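Local structure of amidohydrolase family protein (Acinetobacter baumannii, 4I6K) at residues K141-V146 with P167-Y172; K242-S247 with Q283-L288. The protein is probably a 2-pyrone-4,6-dicarboxylic acid hydrolase of the amidohydrolase family, opening the lactone ring of its substrate by hydrolysis. All blocks are in the same frame, centred on the assembly; numbering follows the deposited sequence.

Contact 1 of 2, residues K141-V146 with P167-Y172; sequences KFLRNV and PQLNEY
Arg144 reaches from helix 137-148 over one face of the Tyr172 ring. The two planes are 37° apart, so the guanidinium lies tilted on the ring. Tyr172 CD1 sits 3.5 Å above the centre of the guanidinium plane, and Arg144 NE comes within 3.3 Å of Tyr172 CE1. A bend in the arginine chain at chi2 (-54°) turns the group back over the ring. From there Arg144 NH1 points to the backbone of the turn and gives a weak hydrogen bond to Glu171 O, 2.7 Å long but bent to 124°. NH2 forms a salt bridge to Glu147, its strongest polar partner. A water at the guanidinium edge accepts from Arg144 NE at 3.1 Å and is hydrogen-bonded to Tyr172 OH at 2.9 Å.

Leu143 crosses the tyrosine side chain at about a right angle. Its CB packs at 3.3 Å from Tyr172 CE1, while CD1 lies 3.5 Å from Tyr172 OH. The same CD1 meets Leu169 CD2 on helix 159-169. Tyr172 itself closes a type I turn that begins at Leu169, and its ring also lies nearly parallel to that of Phe174. The contact joins helix 137-148 mainly to the turn after helix 159-169. Leucine and tyrosine carbon makes the buried part. The arginine adds one weak bond and a water bridge to the turn, and its salt bridge stays in its own helix.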
ATOM      1  N   LYS A 141      13.735  17.797   3.595  1.00 49.10           N
ATOM      2  CA  LYS A 141      13.413  18.097   4.984  1.00 50.05           C
ATOM      3  C   LYS A 141      12.242  17.264   5.498  1.00 49.36           C
ATOM      4  O   LYS A 141      12.308  16.664   6.575  1.00 49.24           O
ATOM      5  CB  LYS A 141      13.136  19.582   5.191  1.00 48.29           C
ATOM      6  CG  LYS A 141      13.259  19.955   6.656  1.00 59.64           C
ATOM      7  CD  LYS A 141      14.368  19.096   7.275  1.00 72.76           C
ATOM      8  CE  LYS A 141      13.977  18.543   8.636  1.00 79.65           C
ATOM      9  NZ  LYS A 141      14.526  17.169   8.847  1.00 77.43           N
ATOM     10  N   PHE A 142      11.159  17.260   4.733  1.00 50.94           N
ATOM     11  CA  PHE A 142      10.028  16.388   5.014  1.00 48.08           C
ATOM     12  C   PHE A 142      10.540  14.979   5.262  1.00 42.51           C
ATOM     13  O   PHE A 142      10.247  14.365   6.285  1.00 49.61           O
ATOM     14  CB  PHE A 142       9.083  16.372   3.816  1.00 50.32           C
ATOM     15  CG  PHE A 142       7.901  15.474   3.994  1.00 43.98           C
ATOM     16  CD1 PHE A 142       7.707  14.395   3.164  1.00 49.87           C
ATOM     17  CD2 PHE A 142       6.991  15.709   5.003  1.00 40.65           C
ATOM     18  CE1 PHE A 142       6.621  13.578   3.328  1.00 49.79           C
ATOM     19  CE2 PHE A 142       5.914  14.893   5.170  1.00 45.78           C
ATOM     20  CZ  PHE A 142       5.725  13.828   4.336  1.00 41.87           C
ATOM     21  N   LEU A 143      11.326  14.481   4.312  1.00 43.54           N
ATOM     22  CA  LEU A 143      11.772  13.096   4.334  1.00 46.06           C
ATOM     23  C   LEU A 143      12.663  12.780   5.509  1.00 43.59           C
ATOM     24  O   LEU A 143      12.549  11.713   6.083  1.00 39.70           O
ATOM     25  CB  LEU A 143      12.475  12.737   3.035  1.00 46.86           C
ATOM     26  CG  LEU A 143      11.515  12.644   1.859  1.00 51.40           C
ATOM     27  CD1 LEU A 143      12.292  12.538   0.573  1.00 42.24           C
ATOM     28  CD2 LEU A 143      10.555  11.456   2.030  1.00 35.34           C
ATOM     29  N   ARG A 144      13.559  13.697   5.865  1.00 40.91           N
ATOM     30  CA  ARG A 144      14.371  13.498   7.065  1.00 42.95           C
ATOM     31  C   ARG A 144      13.477  13.398   8.298  1.00 41.39           C
ATOM     32  O   ARG A 144      13.753  12.643   9.231  1.00 37.63           O
ATOM     33  CB  ARG A 144      15.391  14.621   7.215  1.00 44.47           C
ATOM     34  CG  ARG A 144      16.535  14.515   6.223  1.00 48.59           C
ATOM     35  CD  ARG A 144      17.185  13.155   6.317  1.00 50.17           C
ATOM     36  NE  ARG A 144      18.016  12.839   5.153  1.00 57.66           N
ATOM     37  CZ  ARG A 144      18.724  11.718   5.031  1.00 54.36           C
ATOM     38  NH1 ARG A 144      19.455  11.491   3.936  1.00 50.20           N
ATOM     39  NH2 ARG A 144      18.700  10.820   6.014  1.00 42.19           N
ATOM     40  N   ASN A 145      12.382  14.150   8.287  1.00 43.47           N
ATOM     41  CA  ASN A 145      11.418  14.074   9.379  1.00 47.25           C
ATOM     42  C   ASN A 145      10.731  12.714   9.493  1.00 47.65           C
ATOM     43  O   ASN A 145      10.665  12.140  10.582  1.00 48.73           O
ATOM     44  CB  ASN A 145      10.381  15.177   9.245  1.00 38.69           C
ATOM     45  CG  ASN A 145      10.911  16.516   9.682  1.00 53.19           C
ATOM     46  OD1 ASN A 145      11.680  16.612  10.642  1.00 65.18           O
ATOM     47  ND2 ASN A 145      10.497  17.565   8.989  1.00 42.81           N
ATOM     48  N   VAL A 146      10.219  12.214   8.365  1.00 47.58           N
ATOM     49  CA  VAL A 146       9.645  10.873   8.290  1.00 44.58           C
ATOM     50  C   VAL A 146      10.650   9.821   8.781  1.00 42.01           C
ATOM     51  O   VAL A 146      10.309   8.913   9.537  1.00 38.04           O
ATOM     52  CB  VAL A 146       9.190  10.508   6.829  1.00 43.16           C
ATOM     53  CG1 VAL A 146       8.560   9.099   6.771  1.00 39.46           C
ATOM     54  CG2 VAL A 146       8.204  11.515   6.297  1.00 38.99           C
ATOM     55  N   PRO A 167      15.798   5.530  -6.403  1.00 51.18           N
ATOM     56  CA  PRO A 167      17.152   6.067  -6.269  1.00 52.21           C
ATOM     57  C   PRO A 167      17.231   7.221  -5.277  1.00 46.60           C
ATOM     58  O   PRO A 167      18.181   7.300  -4.517  1.00 46.67           O
ATOM     59  CB  PRO A 167      17.477   6.546  -7.687  1.00 56.74           C
ATOM     60  CG  PRO A 167      16.752   5.603  -8.547  1.00 44.06           C
ATOM     61  CD  PRO A 167      15.432   5.340  -7.817  1.00 52.71           C
ATOM     62  N   GLN A 168      16.240   8.104  -5.282  1.00 48.39           N
ATOM     63  CA  GLN A 168      16.198   9.212  -4.318  1.00 50.26           C
ATOM     64  C   GLN A 168      15.917   8.746  -2.889  1.00 54.20           C
ATOM     65  O   GLN A 168      16.500   9.254  -1.908  1.00 49.12           O
ATOM     66  CB  GLN A 168      15.159  10.245  -4.761  1.00 48.93           C
ATOM     67  CG  GLN A 168      15.751  11.251  -5.725  1.00 63.18           C
ATOM     68  CD  GLN A 168      14.794  11.663  -6.818  1.00 72.53           C
ATOM     69  OE1 GLN A 168      15.212  12.213  -7.837  1.00 89.94           O
ATOM     70  NE2 GLN A 168      13.504  11.399  -6.621  1.00 67.80           N
ATOM     71  N   LEU A 169      15.030   7.764  -2.780  1.00 42.07           N
ATOM     72  CA  LEU A 169      14.663   7.230  -1.488  1.00 42.63           C
ATOM     73  C   LEU A 169      15.804   6.370  -0.914  1.00 52.89           C
ATOM     74  O   LEU A 169      15.857   6.121   0.294  1.00 48.55           O
ATOM     75  CB  LEU A 169      13.332   6.478  -1.598  1.00 44.04           C
ATOM     76  CG  LEU A 169      12.157   7.370  -2.062  1.00 45.38           C
ATOM     77  CD1 LEU A 169      10.836   6.611  -2.187  1.00 29.47           C
ATOM     78  CD2 LEU A 169      11.972   8.555  -1.137  1.00 38.11           C
ATOM     79  N   ASN A 170      16.738   5.953  -1.771  1.00 40.10           N
ATOM     80  CA  ASN A 170      17.900   5.181  -1.306  1.00 52.54           C
ATOM     81  C   ASN A 170      18.673   5.860  -0.186  1.00 48.56           C
ATOM     82  O   ASN A 170      19.410   5.203   0.561  1.00 51.00           O
ATOM     83  CB  ASN A 170      18.866   4.905  -2.459  1.00 53.54           C
ATOM     84  CG  ASN A 170      18.527   3.654  -3.200  1.00 40.32           C
ATOM     85  OD1 ASN A 170      17.514   3.029  -2.924  1.00 50.59           O
ATOM     86  ND2 ASN A 170      19.375   3.267  -4.142  1.00 42.34           N
ATOM     87  N   GLU A 171      18.498   7.176  -0.079  1.00 44.63           N
ATOM     88  CA  GLU A 171      19.284   8.010   0.821  1.00 38.95           C
ATOM     89  C   GLU A 171      18.743   8.141   2.247  1.00 45.60           C
ATOM     90  O   GLU A 171      19.261   8.923   3.034  1.00 41.00           O
ATOM     91  CB  GLU A 171      19.425   9.400   0.227  1.00 37.95           C
ATOM     92  CG  GLU A 171      19.920   9.404  -1.196  1.00 50.43           C
ATOM     93  CD  GLU A 171      20.337  10.780  -1.651  1.00 56.75           C
ATOM     94  OE1 GLU A 171      21.103  10.871  -2.638  1.00 57.76           O
ATOM     95  OE2 GLU A 171      19.904  11.767  -1.015  1.00 50.83           O
ATOM     96  N   TYR A 172      17.710   7.379   2.581  1.00 40.35           N
ATOM     97  CA  TYR A 172      17.059   7.514   3.871  1.00 41.84           C
ATOM     98  C   TYR A 172      16.941   6.144   4.487  1.00 37.61           C
ATOM     99  O   TYR A 172      16.850   5.157   3.779  1.00 40.66           O
ATOM    100  CB  TYR A 172      15.660   8.107   3.702  1.00 45.09           C
ATOM    101  CG  TYR A 172      15.658   9.443   3.022  1.00 41.01           C
ATOM    102  CD1 TYR A 172      15.630  10.616   3.765  1.00 41.81           C
ATOM    103  CD2 TYR A 172      15.700   9.540   1.633  1.00 43.25           C
ATOM    104  CE1 TYR A 172      15.643  11.860   3.148  1.00 29.20           C
ATOM    105  CE2 TYR A 172      15.706  10.781   1.003  1.00 43.85           C
ATOM    106  CZ  TYR A 172      15.687  11.936   1.769  1.00 47.96           C
ATOM    107  OH  TYR A 172      15.692  13.171   1.165  1.00 48.21           O
TER
HETATM  108  O   HOH W   1      17.976  14.443   2.506  1.00 63.09           O

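Contact 2 of 2, residues K242-S247 with Q283-L288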
ATOM      1  N   LYS A 242      10.133  -9.763   2.696  1.00 43.24           N
ATOM      2  CA  LYS A 242       9.815  -8.375   2.452  1.00 43.94           C
ATOM      3  C   LYS A 242       8.420  -8.245   1.838  1.00 43.78           C
ATOM      4  O   LYS A 242       7.989  -7.157   1.457  1.00 45.92           O
ATOM      5  CB  LYS A 242      10.872  -7.766   1.530  1.00 47.35           C
ATOM      6  CG  LYS A 242      12.319  -7.998   1.995  1.00 47.23           C
ATOM      7  CD  LYS A 242      12.545  -7.617   3.462  1.00 42.12           C
ATOM      8  CE  LYS A 242      12.179  -6.141   3.743  1.00 45.93           C
ATOM      9  NZ  LYS A 242      13.106  -5.128   3.122  1.00 38.87           N
ATOM     10  N   LEU A 243       7.714  -9.362   1.746  1.00 43.41           N
ATOM     11  CA  LEU A 243       6.435  -9.371   1.055  1.00 45.91           C
ATOM     12  C   LEU A 243       5.276  -9.315   2.031  1.00 45.56           C
ATOM     13  O   LEU A 243       5.284  -9.998   3.052  1.00 54.55           O
ATOM     14  CB  LEU A 243       6.312 -10.614   0.182  1.00 39.19           C
ATOM     15  CG  LEU A 243       7.359 -10.746  -0.933  1.00 49.91           C
ATOM     16  CD1 LEU A 243       7.073 -11.985  -1.800  1.00 36.51           C
ATOM     17  CD2 LEU A 243       7.410  -9.466  -1.773  1.00 39.45           C
ATOM     18  N   ILE A 244       4.286  -8.490   1.716  1.00 45.33           N
ATOM     19  CA  ILE A 244       3.059  -8.443   2.510  1.00 47.47           C
ATOM     20  C   ILE A 244       1.810  -8.417   1.619  1.00 47.93           C
ATOM     21  O   ILE A 244       1.882  -8.080   0.430  1.00 51.43           O
ATOM     22  CB  ILE A 244       3.045  -7.286   3.568  1.00 42.05           C
ATOM     23  CG1 ILE A 244       3.101  -5.904   2.914  1.00 49.47           C
ATOM     24  CG2 ILE A 244       4.175  -7.460   4.598  1.00 44.71           C
ATOM     25  CD1 ILE A 244       4.501  -5.379   2.714  1.00 61.32           C
ATOM     26  N   TRP A 245       0.672  -8.803   2.194  1.00 53.09           N
ATOM     27  CA  TRP A 245      -0.581  -8.863   1.435  1.00 54.49           C
ATOM     28  C   TRP A 245      -1.637  -7.858   1.877  1.00 50.78           C
ATOM     29  O   TRP A 245      -1.717  -7.490   3.050  1.00 48.45           O
ATOM     30  CB  TRP A 245      -1.198 -10.257   1.504  1.00 50.16           C
ATOM     31  CG  TRP A 245      -2.473 -10.352   0.724  1.00 53.40           C
ATOM     32  CD1 TRP A 245      -2.600 -10.539  -0.622  1.00 46.80           C
ATOM     33  CD2 TRP A 245      -3.799 -10.245   1.242  1.00 49.25           C
ATOM     34  NE1 TRP A 245      -3.927 -10.567  -0.972  1.00 43.59           N
ATOM     35  CE2 TRP A 245      -4.683 -10.394   0.159  1.00 53.69           C
ATOM     36  CE3 TRP A 245      -4.328 -10.053   2.525  1.00 58.29           C
ATOM     37  CZ2 TRP A 245      -6.067 -10.352   0.317  1.00 52.77           C
ATOM     38  CZ3 TRP A 245      -5.708 -10.009   2.678  1.00 58.10           C
ATOM     39  CH2 TRP A 245      -6.556 -10.156   1.583  1.00 52.38           C
ATOM     40  N   GLY A 246      -2.464  -7.448   0.923  1.00 41.94           N
ATOM     41  CA  GLY A 246      -3.594  -6.590   1.219  1.00 47.11           C
ATOM     42  C   GLY A 246      -4.781  -6.943   0.356  1.00 47.09           C
ATOM     43  O   GLY A 246      -4.638  -7.294  -0.820  1.00 48.52           O
ATOM     44  N   SER A 247      -5.961  -6.851   0.943  1.00 46.45           N
ATOM     45  CA  SER A 247      -7.192  -7.074   0.203  1.00 44.65           C
ATOM     46  C   SER A 247      -7.402  -5.983  -0.853  1.00 41.44           C
ATOM     47  O   SER A 247      -8.010  -6.228  -1.896  1.00 51.86           O
ATOM     48  CB  SER A 247      -8.396  -7.088   1.162  1.00 56.06           C
ATOM     49  OG  SER A 247      -8.727  -5.768   1.612  1.00 45.80           O
ATOM     50  N   GLN A 283       4.405 -13.014   9.978  1.00 54.95           N
ATOM     51  CA  GLN A 283       5.664 -12.446  10.393  1.00 57.34           C
ATOM     52  C   GLN A 283       6.039 -11.178   9.634  1.00 51.12           C
ATOM     53  O   GLN A 283       6.447 -10.211  10.246  1.00 53.63           O
ATOM     54  CB  GLN A 283       6.789 -13.467  10.288  1.00 55.56           C
ATOM     55  CG  GLN A 283       6.897 -14.417  11.452  1.00 68.04           C
ATOM     56  CD  GLN A 283       6.066 -15.660  11.299  1.00 74.64           C
ATOM     57  OE1 GLN A 283       5.996 -16.472  12.200  1.00 72.31           O
ATOM     58  NE2 GLN A 283       5.435 -15.812  10.162  1.00 75.41           N
ATOM     59  N   ASN A 284       5.888 -11.173   8.321  1.00 50.09           N
ATOM     60  CA  ASN A 284       6.396 -10.067   7.538  1.00 44.45           C
ATOM     61  C   ASN A 284       5.716  -8.760   7.873  1.00 49.61           C
ATOM     62  O   ASN A 284       6.356  -7.775   8.067  1.00 56.42           O
ATOM     63  CB  ASN A 284       6.277 -10.324   6.033  1.00 39.31           C
ATOM     64  CG  ASN A 284       7.067 -11.510   5.581  1.00 45.39           C
ATOM     65  OD1 ASN A 284       7.862 -12.066   6.311  1.00 39.80           O
ATOM     66  ND2 ASN A 284       6.870 -11.900   4.350  1.00 43.28           N
ATOM     67  N   PRO A 285       4.406  -8.769   7.987  1.00 50.11           N
ATOM     68  CA  PRO A 285       3.689  -7.533   8.273  1.00 46.30           C
ATOM     69  C   PRO A 285       3.763  -7.196   9.758  1.00 49.13           C
ATOM     70  O   PRO A 285       3.772  -6.022  10.135  1.00 42.50           O
ATOM     71  CB  PRO A 285       2.255  -7.848   7.833  1.00 39.87           C
ATOM     72  CG  PRO A 285       2.142  -9.352   7.953  1.00 42.52           C
ATOM     73  CD  PRO A 285       3.506  -9.891   7.666  1.00 43.85           C
ATOM     74  N   THR A 286       3.828  -8.218  10.599  1.00 47.01           N
ATOM     75  CA  THR A 286       4.072  -7.966  12.000  1.00 54.95           C
ATOM     76  C   THR A 286       5.356  -7.159  12.173  1.00 58.85           C
ATOM     77  O   THR A 286       5.363  -6.153  12.890  1.00 63.08           O
ATOM     78  CB  THR A 286       4.179  -9.261  12.796  1.00 52.27           C
ATOM     79  OG1 THR A 286       2.914  -9.924  12.765  1.00 50.30           O
ATOM     80  CG2 THR A 286       4.572  -8.952  14.255  1.00 50.44           C
ATOM     81  N   GLU A 287       6.429  -7.592  11.506  1.00 52.60           N
ATOM     82  CA  GLU A 287       7.729  -6.931  11.595  0.50 51.86           C
ATOM     83  C   GLU A 287       7.687  -5.514  11.027  1.00 49.26           C
ATOM     84  O   GLU A 287       8.187  -4.571  11.628  1.00 53.24           O
ATOM     85  CB  GLU A 287       8.793  -7.754  10.857  0.50 52.19           C
ATOM     86  CG  GLU A 287       9.035  -9.135  11.455  0.50 55.33           C
ATOM     87  CD  GLU A 287      10.132  -9.912  10.736  0.50 57.68           C
ATOM     88  OE1 GLU A 287      10.795 -10.757  11.381  0.50 41.81           O
ATOM     89  OE2 GLU A 287      10.335  -9.670   9.528  0.50 55.98           O
ATOM     90  N   LEU A 288       7.090  -5.371   9.851  1.00 48.48           N
ATOM     91  CA  LEU A 288       7.014  -4.070   9.198  1.00 47.33           C
ATOM     92  C   LEU A 288       6.189  -3.065  10.001  1.00 49.80           C
ATOM     93  O   LEU A 288       6.654  -1.968  10.304  1.00 48.81           O
ATOM     94  CB  LEU A 288       6.460  -4.205   7.773  1.00 48.26           C
ATOM     95  CG  LEU A 288       6.145  -2.907   7.000  1.00 44.05           C
ATOM     96  CD1 LEU A 288       7.397  -2.128   6.661  1.00 37.60           C
ATOM     97  CD2 LEU A 288       5.355  -3.220   5.738  1.00 39.39           C
TER
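The amide of Asn284 is the flat group that meets the strand. The carbonyl oxygen of Leu243 lies almost in the amide plane, 9° out of it, beyond ND2. The Asn284 ND2 to Leu243 O hydrogen bond is 2.8 Å long and fairly straight, at 158°. It arrives in the carbonyl plane, on a lone pair of the oxygen. Asn284 CG stands beside its backbone N (chi1 -62°), which sends the amide from the helix toward the strand. ND2 also makes a weak bond to Leu240 O, just before the strand. The indole of Trp245 turns elsewhere: Ser247 N lies over one face, 3.4 Å above the plane and toward the rim.

Strand 243-244 is the eighth strand of the (beta/alpha)8 barrel of amidohydrolases. Helix 274-289, near the C terminus, packs against the side chain of Ile244. The Ile244 branches divide the work. CG2 fits against the proline, 3.6 Å from Pro285 N and 3.8 Å from Pro285 CB. CD1 touches Leu288 CD2 at 3.8 Å, one turn further along the helix, where the two side chains cross at about a right angle. Trp208 on strand 207-210 borders both Ile244 and Leu288, and Thr30 on strand 28-32 borders Ile244 and Pro285.

From the N terminus, the chain lays down strands 28-32, 69-73, 96-100 and 119-125 before reaching helix 137-148. Contact 1 closes a short loop: the chain runs through strand 152-156 and helix 159-169, and the turn after it comes back against helix 137-148. Strands 176-178 and 207-210 follow. Contact 2 then closes a longer loop, which leaves the last strand, passes through helix 260-270 and comes back with helix 274-289. The two loops lie in series, and neither nests nor crosses. Contact 1 joins helix 137-148 to helix 159-169 and the turn after it. Contact 2 ties the final helix to strand 243-244. Their centres are 22 Å apart and they do not touch.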